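Local structure of shikimate 5-dehydrogenase (Mycobacterium fortuitum subsp. fortuitum DSM 46621, 4XIJ) at residues 195-200 against 217-222. The protein probably catalyses the reversible, NADP-dependent reduction of 3-dehydroshikimate to shikimate, the fourth step of chorismate biosynthesis. Sequence-based numbering, arbitrary orientation.
Sequences DAAVST and PRVLDA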
loop_
_atom_site.group_PDB
_atom_site.type_symbol
_atom_site.label_atom_id
_atom_site.label_comp_id
_atom_site.label_asym_id
_atom_site.label_seq_id
_atom_site.Cartn_x
_atom_site.Cartn_y
_atom_site.Cartn_z
ATOM N N ASP A 195 13.960 -10.315 10.882
ATOM C CA ASP A 195 13.744 -9.111 11.729
ATOM C C ASP A 195 12.330 -8.562 11.656
ATOM O O ASP A 195 11.847 -7.957 12.599
ATOM C CB ASP A 195 14.755 -8.049 11.327
ATOM C CG ASP A 195 16.176 -8.567 11.481
ATOM O OD1 ASP A 195 16.532 -9.024 12.597
ATOM O OD2 ASP A 195 16.926 -8.574 10.494
ATOM N N ALA A 196 11.668 -8.823 10.549
ATOM C CA ALA A 196 10.336 -8.248 10.342
ATOM C C ALA A 196 9.604 -9.070 9.315
ATOM O O ALA A 196 10.241 -9.783 8.535
ATOM C CB ALA A 196 10.435 -6.765 9.832
ATOM N N ALA A 197 8.286 -8.930 9.285
ATOM C CA ALA A 197 7.470 -9.536 8.209
ATOM C C ALA A 197 6.318 -8.639 7.842
ATOM O O ALA A 197 5.822 -7.894 8.704
ATOM C CB ALA A 197 6.912 -10.931 8.595
ATOM N N VAL A 198 5.890 -8.731 6.573
ATOM C CA VAL A 198 4.646 -8.133 6.107
ATOM C C VAL A 198 3.762 -9.284 5.698
ATOM O O VAL A 198 4.100 -10.016 4.782
ATOM C CB VAL A 198 4.870 -7.191 4.895
ATOM C CG1 VAL A 198 3.546 -6.543 4.437
ATOM C CG2 VAL A 198 5.898 -6.128 5.255
ATOM N N SER A 199 2.615 -9.421 6.336
ATOM C CA SER A 199 1.681 -10.478 5.998
ATOM C C SER A 199 0.553 -9.952 5.128
ATOM O O SER A 199 -0.179 -9.024 5.521
ATOM C CB SER A 199 1.094 -11.094 7.273
ATOM O OG SER A 199 0.261 -12.175 6.906
ATOM N N THR A 200 0.446 -10.477 3.914
ATOM C CA THR A 200 -0.502 -9.979 2.924
ATOM C C THR A 200 -1.733 -10.865 2.751
ATOM O O THR A 200 -2.601 -10.553 1.925
ATOM C CB THR A 200 0.184 -9.823 1.529
ATOM O OG1 THR A 200 0.483 -11.114 0.981
ATOM C CG2 THR A 200 1.465 -8.979 1.634
ATOM N N PRO A 217 10.127 -10.684 15.124
ATOM C CA PRO A 217 10.023 -9.655 16.166
ATOM C C PRO A 217 8.998 -8.554 15.890
ATOM O O PRO A 217 8.422 -8.046 16.835
ATOM C CB PRO A 217 11.453 -9.090 16.225
ATOM C CG PRO A 217 12.308 -10.238 15.793
ATOM C CD PRO A 217 11.518 -10.904 14.685
ATOM N N ARG A 218 8.835 -8.151 14.635
ATOM C CA ARG A 218 7.924 -7.077 14.257
ATOM C C ARG A 218 7.168 -7.529 13.033
ATOM O O ARG A 218 7.751 -7.915 12.027
ATOM C CB ARG A 218 8.698 -5.797 14.003
ATOM C CG ARG A 218 9.491 -5.424 15.231
ATOM C CD ARG A 218 10.140 -4.066 15.068
ATOM N NE ARG A 218 9.177 -2.966 14.983
ATOM C CZ ARG A 218 8.976 -2.223 13.899
ATOM N NH1 ARG A 218 9.675 -2.475 12.809
ATOM N NH2 ARG A 218 8.079 -1.232 13.923
ATOM N N VAL A 219 5.851 -7.512 13.111
ATOM C CA VAL A 219 5.003 -7.995 12.031
ATOM C C VAL A 219 3.965 -6.942 11.665
ATOM O O VAL A 219 3.203 -6.497 12.537
ATOM C CB VAL A 219 4.298 -9.321 12.425
ATOM C CG1 VAL A 219 3.342 -9.742 11.298
ATOM C CG2 VAL A 219 5.378 -10.395 12.699
ATOM N N LEU A 220 3.972 -6.527 10.396
ATOM C CA LEU A 220 2.936 -5.699 9.805
ATOM C C LEU A 220 1.924 -6.628 9.151
ATOM O O LEU A 220 2.250 -7.348 8.207
ATOM C CB LEU A 220 3.540 -4.706 8.795
ATOM C CG LEU A 220 2.539 -3.920 7.971
ATOM C CD1 LEU A 220 1.718 -3.030 8.892
ATOM C CD2 LEU A 220 3.328 -3.070 6.958
ATOM N N ASP A 221 0.714 -6.639 9.713
ATOM C CA ASP A 221 -0.373 -7.433 9.192
ATOM C C ASP A 221 -1.274 -6.501 8.360
ATOM O O ASP A 221 -1.779 -5.506 8.876
ATOM C CB ASP A 221 -1.149 -8.049 10.366
ATOM C CG ASP A 221 -2.160 -9.077 9.941
ATOM O OD1 ASP A 221 -2.429 -9.246 8.740
ATOM O OD2 ASP A 221 -2.655 -9.786 10.835
ATOM N N ALA A 222 -1.467 -6.813 7.082
ATOM C CA ALA A 222 -2.325 -6.011 6.218
ATOM C C ALA A 222 -3.781 -6.019 6.701
ATOM O O ALA A 222 -4.548 -5.099 6.388
ATOM C CB ALA A 222 -2.253 -6.516 4.785
HETATM O O HOH W 1 -2.269 -11.583 7.504
#
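Two neighbouring parallel strands of the Rossmann-type nucleotide-binding domain, 196-199 and 218-221, meet here in the six-stranded parallel sheet, their directions 14° apart. Ala197 and Ser199 hold the partner strand through both their N-H and C=O groups: Ala197 N donates to Arg218 O (3.0 Å) and Ala197 O accepts from Leu220 N (2.9 Å). Ser199 N then reaches Leu220 O at 2.8 Å, and Ser199 O receives Ala222 N at 3.0 Å just past the strand end. Val198 instead gives its backbone bonds to Leu130 and Ile132 of strand 128-132, on its other side. Branched Val198 and Leu220 pack against helix 114-122, with Val198 CG1 4.3 Å from Leu220 CD2. On the reverse face the methyl of buried Ala197 takes little room, its CB 4.4 Å from CG2 of Val219, which packs against Leu231 and Val235 of helix 230-237. Polar residues take over on this face at the C-terminal strand ends, the edge where Rossmann folds bind their cofactor. Asp221 OD2 is hydrogen-bonded to Thr229 OG1, while OD1 accepts from Ile223 N. Chi1 of Ser199 (-176°) turns OG beside its carbonyl carbon, where a water accepts from Ser199 OG at 2.7 Å and donates to Asp221 OD1 at 2.6 Å.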